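Local coordinates for protein VIN1 (Oscarella pearsei, PDB 6BFI) that binds actin filaments and may play a role in cell-cell adhesion, as a sponge member of the vinculin/alpha-catenin family, at residues D419-V424 / A436-E441; K149-E154 / S207-C212; V511-R516 / I528-S533; A744-D749 / S825-I830. All blocks are in the same frame, centred on the assembly; numbering follows the deposited sequence.

Interaction 1 (D419-V424 / A436-E441)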
loop_
_atom_site.group_PDB
_atom_site.type_symbol
_atom_site.label_atom_id
_atom_site.label_comp_id
_atom_site.label_asym_id
_atom_site.label_seq_id
_atom_site.Cartn_x
_atom_site.Cartn_y
_atom_site.Cartn_z
ATOM N N ASP A 419 6.489 -9.799 -15.050
ATOM C CA ASP A 419 5.153 -10.228 -15.453
ATOM C C ASP A 419 4.491 -11.060 -14.362
ATOM O O ASP A 419 3.313 -10.859 -14.044
ATOM C CB ASP A 419 5.220 -11.017 -16.761
ATOM C CG ASP A 419 5.379 -10.123 -17.974
ATOM O OD1 ASP A 419 5.787 -8.954 -17.803
ATOM O OD2 ASP A 419 5.095 -10.588 -19.098
ATOM N N THR A 420 5.237 -11.998 -13.775
ATOM C CA THR A 420 4.681 -12.820 -12.706
ATOM C C THR A 420 4.311 -11.972 -11.496
ATOM O O THR A 420 3.252 -12.174 -10.886
ATOM C CB THR A 420 5.673 -13.917 -12.322
ATOM O OG1 THR A 420 5.754 -14.872 -13.388
ATOM C CG2 THR A 420 5.233 -14.627 -11.049
ATOM N N ALA A 421 5.164 -11.008 -11.138
ATOM C CA ALA A 421 4.806 -10.083 -10.067
ATOM C C ALA A 421 3.508 -9.351 -10.386
ATOM O O ALA A 421 2.664 -9.154 -9.503
ATOM C CB ALA A 421 5.943 -9.089 -9.828
ATOM N N GLU A 422 3.319 -8.959 -11.650
ATOM C CA GLU A 422 2.081 -8.288 -12.034
ATOM C C GLU A 422 0.880 -9.217 -11.898
ATOM O O GLU A 422 -0.193 -8.791 -11.449
ATOM C CB GLU A 422 2.191 -7.758 -13.463
ATOM C CG GLU A 422 0.891 -7.188 -14.011
ATOM C CD GLU A 422 0.385 -6.006 -13.203
ATOM O OE1 GLU A 422 1.212 -5.154 -12.815
ATOM O OE2 GLU A 422 -0.839 -5.934 -12.952
ATOM N N LEU A 423 1.039 -10.488 -12.282
ATOM C CA LEU A 423 -0.055 -11.446 -12.148
ATOM C C LEU A 423 -0.437 -11.633 -10.686
ATOM O O LEU A 423 -1.621 -11.624 -10.336
ATOM C CB LEU A 423 0.334 -12.788 -12.773
ATOM C CG LEU A 423 -0.687 -13.914 -12.591
ATOM C CD1 LEU A 423 -1.992 -13.576 -13.295
ATOM C CD2 LEU A 423 -0.140 -15.241 -13.090
ATOM N N VAL A 424 0.561 -11.808 -9.817
ATOM C CA VAL A 424 0.290 -11.953 -8.389
ATOM C C VAL A 424 -0.409 -10.711 -7.852
ATOM O O VAL A 424 -1.361 -10.806 -7.067
ATOM C CB VAL A 424 1.598 -12.246 -7.628
ATOM C CG1 VAL A 424 1.422 -11.988 -6.143
ATOM C CG2 VAL A 424 2.033 -13.680 -7.872
ATOM N N ALA A 436 -0.042 -2.210 -4.774
ATOM C CA ALA A 436 0.685 -1.045 -5.270
ATOM C C ALA A 436 2.182 -1.178 -5.017
ATOM O O ALA A 436 2.998 -0.832 -5.881
ATOM C CB ALA A 436 0.144 0.231 -4.624
ATOM N N GLU A 437 2.563 -1.681 -3.840
ATOM C CA GLU A 437 3.980 -1.845 -3.534
ATOM C C GLU A 437 4.626 -2.872 -4.456
ATOM O O GLU A 437 5.728 -2.648 -4.975
ATOM C CB GLU A 437 4.155 -2.244 -2.070
ATOM C CG GLU A 437 5.598 -2.474 -1.659
ATOM C CD GLU A 437 5.749 -2.685 -0.166
ATOM O OE1 GLU A 437 4.727 -2.619 0.550
ATOM O OE2 GLU A 437 6.890 -2.914 0.291
ATOM N N LEU A 438 3.950 -4.000 -4.680
ATOM C CA LEU A 438 4.466 -5.005 -5.602
ATOM C C LEU A 438 4.668 -4.420 -6.993
ATOM O O LEU A 438 5.724 -4.606 -7.612
ATOM C CB LEU A 438 3.513 -6.199 -5.655
ATOM C CG LEU A 438 4.080 -7.540 -5.196
ATOM C CD1 LEU A 438 3.051 -8.645 -5.392
ATOM C CD2 LEU A 438 5.367 -7.854 -5.936
ATOM N N ARG A 439 3.663 -3.702 -7.501
ATOM C CA ARG A 439 3.788 -3.107 -8.828
ATOM C C ARG A 439 4.943 -2.113 -8.880
ATOM O O ARG A 439 5.658 -2.031 -9.888
ATOM C CB ARG A 439 2.476 -2.434 -9.229
ATOM C CG ARG A 439 1.299 -3.391 -9.353
ATOM C CD ARG A 439 0.119 -2.721 -10.036
ATOM N NE ARG A 439 -0.947 -3.667 -10.350
ATOM C CZ ARG A 439 -2.070 -3.789 -9.650
ATOM N NH1 ARG A 439 -2.282 -3.018 -8.590
ATOM N NH2 ARG A 439 -2.983 -4.678 -10.012
ATOM N N LYS A 440 5.148 -1.355 -7.798
ATOM C CA LYS A 440 6.266 -0.419 -7.749
ATOM C C LYS A 440 7.597 -1.156 -7.832
ATOM O O LYS A 440 8.490 -0.770 -8.597
ATOM C CB LYS A 440 6.190 0.425 -6.475
ATOM C CG LYS A 440 7.118 1.630 -6.468
ATOM C CD LYS A 440 6.850 2.541 -5.276
ATOM C CE LYS A 440 7.432 1.975 -3.989
ATOM N NZ LYS A 440 8.921 2.032 -3.980
ATOM N N GLU A 441 7.743 -2.235 -7.058
ATOM C CA GLU A 441 8.987 -2.998 -7.094
ATOM C C GLU A 441 9.213 -3.642 -8.458
ATOM O O GLU A 441 10.362 -3.784 -8.898
ATOM C CB GLU A 441 8.984 -4.055 -5.991
ATOM C CG GLU A 441 8.830 -3.468 -4.599
ATOM C CD GLU A 441 8.931 -4.510 -3.504
ATOM O OE1 GLU A 441 9.229 -4.131 -2.351
ATOM O OE2 GLU A 441 8.717 -5.704 -3.797
#

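Interaction 2 (K149-E154 / S207-C212)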
loop_
_atom_site.group_PDB
_atom_site.type_symbol
_atom_site.label_atom_id
_atom_site.label_comp_id
_atom_site.label_asym_id
_atom_site.label_seq_id
_atom_site.Cartn_x
_atom_site.Cartn_y
_atom_site.Cartn_z
ATOM N N LYS A 149 27.612 15.024 -17.856
ATOM C CA LYS A 149 27.640 14.429 -19.189
ATOM C C LYS A 149 28.854 14.857 -20.006
ATOM O O LYS A 149 29.156 14.216 -21.018
ATOM C CB LYS A 149 26.355 14.775 -19.942
ATOM C CG LYS A 149 25.094 14.377 -19.202
ATOM C CD LYS A 149 23.859 14.500 -20.076
ATOM C CE LYS A 149 22.623 14.013 -19.333
ATOM N NZ LYS A 149 21.410 14.022 -20.194
ATOM N N VAL A 150 29.558 15.917 -19.599
ATOM C CA VAL A 150 30.723 16.397 -20.338
ATOM C C VAL A 150 32.037 15.981 -19.690
ATOM O O VAL A 150 33.107 16.375 -20.171
ATOM C CB VAL A 150 30.674 17.930 -20.512
ATOM C CG1 VAL A 150 31.415 18.357 -21.773
ATOM C CG2 VAL A 150 29.236 18.420 -20.550
ATOM N N ILE A 151 31.991 15.194 -18.622
ATOM C CA ILE A 151 33.207 14.778 -17.931
ATOM C C ILE A 151 33.908 13.700 -18.747
ATOM O O ILE A 151 33.302 12.687 -19.114
ATOM C CB ILE A 151 32.887 14.280 -16.514
ATOM C CG1 ILE A 151 32.138 15.354 -15.724
ATOM C CG2 ILE A 151 34.164 13.877 -15.791
ATOM C CD1 ILE A 151 31.797 14.929 -14.311
ATOM N N ASP A 152 35.193 13.915 -19.030
ATOM C CA ASP A 152 36.003 12.942 -19.753
ATOM C C ASP A 152 37.322 12.603 -19.076
ATOM O O ASP A 152 37.922 11.579 -19.425
ATOM C CB ASP A 152 36.298 13.436 -21.177
ATOM C CG ASP A 152 35.201 13.076 -22.161
ATOM O OD1 ASP A 152 34.011 13.138 -21.787
ATOM O OD2 ASP A 152 35.532 12.721 -23.311
ATOM N N VAL A 153 37.800 13.421 -18.142
ATOM C CA VAL A 153 39.014 13.143 -17.388
ATOM C C VAL A 153 38.670 13.204 -15.906
ATOM O O VAL A 153 37.783 13.956 -15.489
ATOM C CB VAL A 153 40.152 14.130 -17.735
ATOM C CG1 VAL A 153 41.495 13.604 -17.240
ATOM C CG2 VAL A 153 40.197 14.386 -19.235
ATOM N N GLU A 154 39.381 12.404 -15.107
ATOM C CA GLU A 154 39.089 12.322 -13.679
ATOM C C GLU A 154 39.327 13.635 -12.943
ATOM O O GLU A 154 38.899 13.760 -11.790
ATOM C CB GLU A 154 39.915 11.203 -13.039
ATOM C CG GLU A 154 39.255 9.832 -13.133
ATOM C CD GLU A 154 40.117 8.721 -12.564
ATOM O OE1 GLU A 154 41.360 8.858 -12.586
ATOM O OE2 GLU A 154 39.552 7.711 -12.092
ATOM N N SER A 207 30.789 6.474 -10.163
ATOM C CA SER A 207 31.421 5.271 -10.696
ATOM C C SER A 207 31.253 5.187 -12.210
ATOM O O SER A 207 32.232 4.992 -12.944
ATOM C CB SER A 207 30.839 4.033 -10.014
ATOM O OG SER A 207 31.462 2.853 -10.485
ATOM N N SER A 208 30.018 5.346 -12.694
ATOM C CA SER A 208 29.769 5.309 -14.133
ATOM C C SER A 208 30.585 6.369 -14.863
ATOM O O SER A 208 31.139 6.108 -15.940
ATOM C CB SER A 208 28.276 5.492 -14.410
ATOM O OG SER A 208 27.808 6.725 -13.894
ATOM N N ILE A 209 30.679 7.572 -14.285
ATOM C CA ILE A 209 31.537 8.605 -14.861
ATOM C C ILE A 209 32.975 8.112 -14.946
ATOM O O ILE A 209 33.669 8.338 -15.947
ATOM C CB ILE A 209 31.440 9.906 -14.045
ATOM C CG1 ILE A 209 30.018 10.456 -14.068
ATOM C CG2 ILE A 209 32.397 10.943 -14.593
ATOM C CD1 ILE A 209 29.825 11.629 -13.144
ATOM N N ARG A 210 33.446 7.430 -13.898
ATOM C CA ARG A 210 34.806 6.905 -13.913
ATOM C C ARG A 210 35.013 5.933 -15.071
ATOM O O ARG A 210 36.026 6.011 -15.782
ATOM C CB ARG A 210 35.119 6.240 -12.574
ATOM C CG ARG A 210 36.593 6.017 -12.298
ATOM C CD ARG A 210 36.888 6.256 -10.827
ATOM N NE ARG A 210 36.748 7.668 -10.477
ATOM C CZ ARG A 210 36.532 8.118 -9.245
ATOM N NH1 ARG A 210 36.416 7.267 -8.234
ATOM N NH2 ARG A 210 36.424 9.422 -9.022
ATOM N N VAL A 211 34.055 5.025 -15.297
ATOM C CA VAL A 211 34.227 4.103 -16.420
ATOM C C VAL A 211 34.200 4.860 -17.744
ATOM O O VAL A 211 34.893 4.477 -18.694
ATOM C CB VAL A 211 33.187 2.959 -16.401
ATOM C CG1 VAL A 211 32.505 2.844 -15.049
ATOM C CG2 VAL A 211 32.167 3.101 -17.532
ATOM N N CYS A 212 33.429 5.949 -17.836
ATOM C CA CYS A 212 33.454 6.744 -19.063
ATOM C C CYS A 212 34.826 7.371 -19.286
ATOM O O CYS A 212 35.361 7.344 -20.405
ATOM C CB CYS A 212 32.369 7.821 -19.017
ATOM S SG CYS A 212 30.674 7.183 -19.083
#

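Interaction 3 (V511-R516 / I528-S533)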
loop_
_atom_site.group_PDB
_atom_site.type_symbol
_atom_site.label_atom_id
_atom_site.label_comp_id
_atom_site.label_asym_id
_atom_site.label_seq_id
_atom_site.Cartn_x
_atom_site.Cartn_y
_atom_site.Cartn_z
ATOM N N VAL A 511 13.554 -35.460 -8.805
ATOM C CA VAL A 511 14.407 -36.402 -8.085
ATOM C C VAL A 511 14.247 -37.807 -8.654
ATOM O O VAL A 511 15.225 -38.553 -8.779
ATOM C CB VAL A 511 14.103 -36.359 -6.576
ATOM C CG1 VAL A 511 14.695 -37.576 -5.876
ATOM C CG2 VAL A 511 14.654 -35.081 -5.967
ATOM N N LYS A 512 13.018 -38.189 -9.014
ATOM C CA LYS A 512 12.813 -39.471 -9.682
ATOM C C LYS A 512 13.599 -39.537 -10.986
ATOM O O LYS A 512 14.292 -40.525 -11.260
ATOM C CB LYS A 512 11.322 -39.705 -9.937
ATOM C CG LYS A 512 11.026 -40.471 -11.221
ATOM C CD LYS A 512 9.703 -41.217 -11.157
ATOM C CE LYS A 512 9.818 -42.465 -10.294
ATOM N NZ LYS A 512 8.603 -43.323 -10.380
ATOM N N GLU A 513 13.515 -38.481 -11.799
ATOM C CA GLU A 513 14.242 -38.468 -13.064
ATOM C C GLU A 513 15.748 -38.506 -12.833
ATOM O O GLU A 513 16.484 -39.146 -13.592
ATOM C CB GLU A 513 13.847 -37.237 -13.880
ATOM C CG GLU A 513 14.428 -37.201 -15.285
ATOM C CD GLU A 513 14.122 -38.456 -16.079
ATOM O OE1 GLU A 513 15.069 -39.047 -16.642
ATOM O OE2 GLU A 513 12.939 -38.856 -16.133
ATOM N N ALA A 514 16.224 -37.840 -11.777
ATOM C CA ALA A 514 17.654 -37.835 -11.486
ATOM C C ALA A 514 18.132 -39.208 -11.031
ATOM O O ALA A 514 19.242 -39.630 -11.378
ATOM C CB ALA A 514 17.975 -36.776 -10.431
ATOM N N LYS A 515 17.317 -39.917 -10.246
ATOM C CA LYS A 515 17.662 -41.286 -9.875
ATOM C C LYS A 515 17.662 -42.196 -11.097
ATOM O O LYS A 515 18.512 -43.089 -11.216
ATOM C CB LYS A 515 16.694 -41.809 -8.813
ATOM C CG LYS A 515 16.816 -41.122 -7.461
ATOM C CD LYS A 515 15.938 -41.795 -6.411
ATOM C CE LYS A 515 14.458 -41.666 -6.747
ATOM N NZ LYS A 515 13.591 -42.246 -5.682
ATOM N N ARG A 516 16.718 -41.981 -12.015
ATOM C CA ARG A 516 16.695 -42.748 -13.258
ATOM C C ARG A 516 17.963 -42.514 -14.069
ATOM O O ARG A 516 18.571 -43.460 -14.584
ATOM C CB ARG A 516 15.457 -42.381 -14.074
ATOM C CG ARG A 516 15.457 -42.943 -15.483
ATOM C CD ARG A 516 14.398 -42.279 -16.345
ATOM N NE ARG A 516 14.495 -42.704 -17.737
ATOM C CZ ARG A 516 15.280 -42.127 -18.640
ATOM N NH1 ARG A 516 16.037 -41.094 -18.298
ATOM N NH2 ARG A 516 15.307 -42.582 -19.886
ATOM N N ILE A 528 23.923 -33.582 -13.306
ATOM C CA ILE A 528 24.278 -32.369 -12.571
ATOM C C ILE A 528 23.233 -31.285 -12.795
ATOM O O ILE A 528 22.916 -30.515 -11.880
ATOM C CB ILE A 528 25.688 -31.881 -12.956
ATOM C CG1 ILE A 528 25.884 -31.922 -14.471
ATOM C CG2 ILE A 528 26.746 -32.691 -12.234
ATOM C CD1 ILE A 528 27.276 -31.528 -14.921
ATOM N N ALA A 529 22.684 -31.203 -14.009
ATOM C CA ALA A 529 21.644 -30.217 -14.280
ATOM C C ALA A 529 20.406 -30.486 -13.432
ATOM O O ALA A 529 19.913 -29.595 -12.727
ATOM C CB ALA A 529 21.294 -30.221 -15.767
ATOM N N LYS A 530 19.899 -31.721 -13.477
ATOM C CA LYS A 530 18.701 -32.057 -12.717
ATOM C C LYS A 530 18.953 -31.957 -11.217
ATOM O O LYS A 530 18.092 -31.489 -10.462
ATOM C CB LYS A 530 18.225 -33.458 -13.099
ATOM C CG LYS A 530 16.730 -33.681 -12.923
ATOM C CD LYS A 530 15.931 -32.579 -13.602
ATOM C CE LYS A 530 14.712 -33.132 -14.322
ATOM N NZ LYS A 530 15.094 -33.941 -15.512
ATOM N N ALA A 531 20.140 -32.374 -10.769
ATOM C CA ALA A 531 20.463 -32.323 -9.347
ATOM C C ALA A 531 20.530 -30.886 -8.844
ATOM O O ALA A 531 19.985 -30.563 -7.779
ATOM C CB ALA A 531 21.785 -33.047 -9.084
ATOM N N SER A 532 21.197 -30.003 -9.594
ATOM C CA SER A 532 21.275 -28.608 -9.176
ATOM C C SER A 532 19.915 -27.929 -9.254
ATOM O O SER A 532 19.611 -27.059 -8.429
ATOM C CB SER A 532 22.309 -27.853 -10.018
ATOM O OG SER A 532 21.951 -27.824 -11.388
ATOM N N SER A 533 19.083 -28.314 -10.227
ATOM C CA SER A 533 17.706 -27.832 -10.250
ATOM C C SER A 533 16.960 -28.241 -8.984
ATOM O O SER A 533 16.222 -27.437 -8.398
ATOM C CB SER A 533 16.986 -28.359 -11.491
ATOM O OG SER A 533 15.586 -28.172 -11.383
#

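Interaction 4 (A744-D749 / S825-I830)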
loop_
_atom_site.group_PDB
_atom_site.type_symbol
_atom_site.label_atom_id
_atom_site.label_comp_id
_atom_site.label_asym_id
_atom_site.label_seq_id
_atom_site.Cartn_x
_atom_site.Cartn_y
_atom_site.Cartn_z
ATOM N N ALA A 744 -5.724 -5.780 16.392
ATOM C CA ALA A 744 -4.451 -5.927 15.695
ATOM C C ALA A 744 -3.361 -6.454 16.616
ATOM O O ALA A 744 -2.471 -7.184 16.169
ATOM C CB ALA A 744 -4.029 -4.590 15.084
ATOM N N ASN A 745 -3.414 -6.106 17.904
ATOM C CA ASN A 745 -2.357 -6.520 18.821
ATOM C C ASN A 745 -2.376 -8.027 19.052
ATOM O O ASN A 745 -1.319 -8.668 19.089
ATOM C CB ASN A 745 -2.492 -5.770 20.145
ATOM C CG ASN A 745 -1.269 -5.924 21.029
ATOM O OD1 ASN A 745 -1.186 -6.847 21.839
ATOM N ND2 ASN A 745 -0.312 -5.016 20.876
ATOM N N ALA A 746 -3.562 -8.611 19.205
ATOM C CA ALA A 746 -3.698 -10.037 19.467
ATOM C C ALA A 746 -3.679 -10.882 18.198
ATOM O O ALA A 746 -3.948 -12.087 18.266
ATOM C CB ALA A 746 -4.986 -10.307 20.250
ATOM N N CYS A 747 -3.370 -10.282 17.053
ATOM C CA CYS A 747 -3.303 -11.003 15.790
ATOM C C CYS A 747 -1.898 -11.549 15.574
ATOM O O CYS A 747 -0.905 -10.849 15.792
ATOM C CB CYS A 747 -3.694 -10.090 14.629
ATOM S SG CYS A 747 -3.625 -10.867 12.998
ATOM N N MET A 748 -1.822 -12.811 15.151
ATOM C CA MET A 748 -0.551 -13.487 14.929
ATOM C C MET A 748 -0.185 -13.575 13.453
ATOM O O MET A 748 0.729 -14.323 13.093
ATOM C CB MET A 748 -0.585 -14.884 15.549
ATOM C CG MET A 748 -1.406 -14.970 16.824
ATOM S SD MET A 748 -1.134 -16.506 17.728
ATOM C CE MET A 748 0.464 -16.178 18.467
ATOM N N ASP A 749 -0.879 -12.835 12.595
ATOM C CA ASP A 749 -0.614 -12.806 11.159
ATOM C C ASP A 749 -0.139 -11.396 10.823
ATOM O O ASP A 749 -0.949 -10.472 10.712
ATOM C CB ASP A 749 -1.862 -13.191 10.370
ATOM C CG ASP A 749 -1.559 -13.532 8.924
ATOM O OD1 ASP A 749 -0.489 -13.124 8.422
ATOM O OD2 ASP A 749 -2.394 -14.207 8.288
ATOM N N SER A 825 -6.338 -14.347 24.435
ATOM C CA SER A 825 -6.751 -12.953 24.477
ATOM C C SER A 825 -8.275 -12.849 24.492
ATOM O O SER A 825 -8.967 -13.692 23.913
ATOM C CB SER A 825 -6.182 -12.191 23.281
ATOM O OG SER A 825 -4.778 -12.032 23.396
ATOM N N PRO A 826 -8.825 -11.828 25.158
ATOM C CA PRO A 826 -10.290 -11.675 25.166
ATOM C C PRO A 826 -10.868 -11.453 23.780
ATOM O O PRO A 826 -12.054 -11.740 23.555
ATOM C CB PRO A 826 -10.511 -10.459 26.077
ATOM C CG PRO A 826 -9.215 -9.715 26.044
ATOM C CD PRO A 826 -8.150 -10.763 25.915
ATOM N N ILE A 827 -10.053 -10.963 22.844
ATOM C CA ILE A 827 -10.476 -10.607 21.492
ATOM C C ILE A 827 -10.949 -11.882 20.810
ATOM O O ILE A 827 -11.757 -11.855 19.875
ATOM C CB ILE A 827 -9.335 -9.934 20.698
ATOM C CG1 ILE A 827 -8.855 -8.659 21.388
ATOM C CG2 ILE A 827 -9.796 -9.587 19.293
ATOM C CD1 ILE A 827 -7.659 -8.848 22.290
ATOM N N ALA A 828 -10.435 -13.014 21.291
ATOM C CA ALA A 828 -10.811 -14.306 20.734
ATOM C C ALA A 828 -12.306 -14.561 20.863
ATOM O O ALA A 828 -12.881 -15.291 20.048
ATOM C CB ALA A 828 -10.010 -15.417 21.416
ATOM N N SER A 829 -12.958 -13.953 21.856
ATOM C CA SER A 829 -14.390 -14.135 22.068
ATOM C C SER A 829 -15.249 -13.255 21.162
ATOM O O SER A 829 -16.472 -13.226 21.338
ATOM C CB SER A 829 -14.742 -13.867 23.533
ATOM O OG SER A 829 -14.121 -14.810 24.387
ATOM N N ILE A 830 -14.648 -12.541 20.207
ATOM C CA ILE A 830 -15.429 -11.717 19.294
ATOM C C ILE A 830 -16.166 -12.616 18.307
ATOM O O ILE A 830 -15.687 -13.697 17.934
ATOM C CB ILE A 830 -14.531 -10.695 18.571
ATOM C CG1 ILE A 830 -15.365 -9.537 18.022
ATOM C CG2 ILE A 830 -13.736 -11.358 17.449
ATOM C CD1 ILE A 830 -14.539 -8.448 17.375
#

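Interaction 1 (D419-V424 / A436-E441)
E422 and R439 meet because their torsions carry both charged ends to the same flank of a helix pair. In E422, CG stands anti to the backbone N (chi1 173°) and the chain then bends at chi2, whereas R439 runs extended from CG to NE. Carboxylate and guanidinium planes lie 25° apart, with E422 OE2 near the plane of the guanidinium, at its edge. The bond from R439 NE to E422 OE2 is long and weak at 3.5 Å, though nearly straight (171°), and it forms part of a salt bridge. S426, one turn beyond E422, adds weak hydrogen bonds to both E422 OE2 and R439 NH2. An alanine at E422 would remove the carboxylate and is likely to leave R439 NE without its charged mate, the guanidinium held on this side chiefly by the weak S426 bond. On the buried side, L438 divides its branches: CD1 rests 3.8 Å from V424 CG1, and CD2 lies 4.1 Å from A421 CB. The two segments belong to helices 399-427 and 432-449, which form a helical hairpin; here their axes run nearly antiparallel and approach to 9.2 Å. Helix 466-493 covers the apolar face, where M486 touches A421 and V490 touches L438. The chemistry is thus split, with methyl packing inside and, on the more exposed flank, a long ionic link that is probably a modest addition to it.

Interaction 2 (K149-E154 / S207-C212)
I151 and I209 form the close-packed half of this contact, both buried, with I151 CG2 set 3.6 Å from I209 CG2. Each CG2 stands anti to its own backbone N, and each CG1 lies beside that N (chi1 -56° in I151, -62° in I209), which turns the two CG2 methyls against each other and lets the longer branches run on to a second meeting, CD1 of I151 to CD1 of I209 at 4.0 Å. From helix 154-178, F160 touches I151, while L157 touches both I209 and R210. The segment 149-154 is the connection between helices 102-145 and 154-178 in this all-helical vinculin-family fold, and V153 occupies the N-cap position of the second of these helices. I151 thus packs the connection against helix 185-215, two residues before the N-cap. The outer half is ionic and more open to solvent, with E154 exposed and a single carboxylate oxygen, OE2, near the arginine. E154, in the first turn of its helix, stretches out beyond CG and brings OE2 to 3.2 Å from R210 NE, a salt bridge. The same oxygen also lies 3.3 Å from R210 CD, close to the aliphatic part of the arginine. A leucine in place of R210 would take away the guanidinium and would probably leave the E154 carboxylate without its counter-charge across the contact. R210, bent at chi2 and chi3, meets E154 crosswise: the carboxylate and guanidinium planes are 82° apart, and OE2 approaches obliquely.

Interaction 3 (V511-R516 / I528-S533)
K530 reaches across from helix 524-550 to E513 and A514 on helix 496-519. Its CB starts out toward the facing helix. CG, anti to the backbone N (chi1 -153°), makes the first touch, lying 4.2 Å from A514 CB; the backbones are near at this level, with the CA atoms of A514 and K530 6.0 Å apart. Bends at chi2, chi3 and chi4 then turn the chain toward E513, where CE stands 4.2 Å from E513 CG. NZ, at the tip, comes nearer still, 3.3 Å from E513 CG and 3.9 Å from E513 CB. The ammonium thus sits against the aliphatic part of the glutamate and misses its charged end: NZ is 5.2 Å from E513 OE1. The E513 chain bends at chi2 and carries its carboxylate back to its own helix, where OE1 takes a weak hydrogen bond from R516 NH1 (2.8 Å, N-H...O 128°) that is part of a salt bridge. R516 NH1 has a second salt bridge, to E522. The two helices are consecutive and form a hairpin, joined by a short turn; F595 of helix 589-615 touches A514, while D510 lies beside K530. The contact therefore rests on sparse touches of the lysine chain and its ammonium with A514 CB and the E513 methylenes, probably with at most a weak long-range attraction, and the closer charge pairing of E513 is made along its own helix, with R516.

Interaction 4 (A744-D749 / S825-I830)
A746 meets S825 and I827 just after helix 718-745 ends. In the last turn of that helix A744 touches L756 and L757 of helix 750-760, and N745 follows as the final helical residue. At A746, the first to leave helical phi/psi, the methyl points toward the other segment: CB lies 3.6 Å from S825 OG and 3.7 Å from I827 CD1. The isoleucine belongs to the short 3-10 segment 826-829, and its chi2 of 95°, away from the usual staggered values, sets where CD1 meets the alanine. S825 comes just ahead of that segment, and its CB also lies near the alanine methyl, 3.8 Å from A746 CB. Next along the chain, C747 SG accepts a hydrogen bond from D749 N at 3.4 Å (160°). D749 is the N-cap of helix 750-760, with a weak bond to R751 N, and its OD1 also accepts from N551. K753 binds the carbonyl oxygens of A744, N745 and C747. Across the two segments the contact comes down to a single alanine methyl against a serine side chain and an isoleucine methyl, which implies van der Waals packing, while the hydrogen bonds of the turn are made within it and to residues outside the two segments.

Interactions 1 and 3 both pair consecutive helices of a hairpin, whereas interactions 2 and 4 bring connecting chain against a helix or another loop. Interaction 1 is buried and lies nearest the centre of the chain, at about 12 Å from centre to centre, and interaction 4 is buried too; interactions 2 and 3, about 40 Å from that centre, are partly buried. Interactions 1 and 2 each set apolar packing beside a glutamate-arginine salt bridge, its planes only modestly inclined (25°) in the first and crosswise in the second. Interaction 3 has opposite charges that do not touch, and interaction 4 has none. All four are separate, with interactions 2 and 4 on opposite sides of the chain's centre.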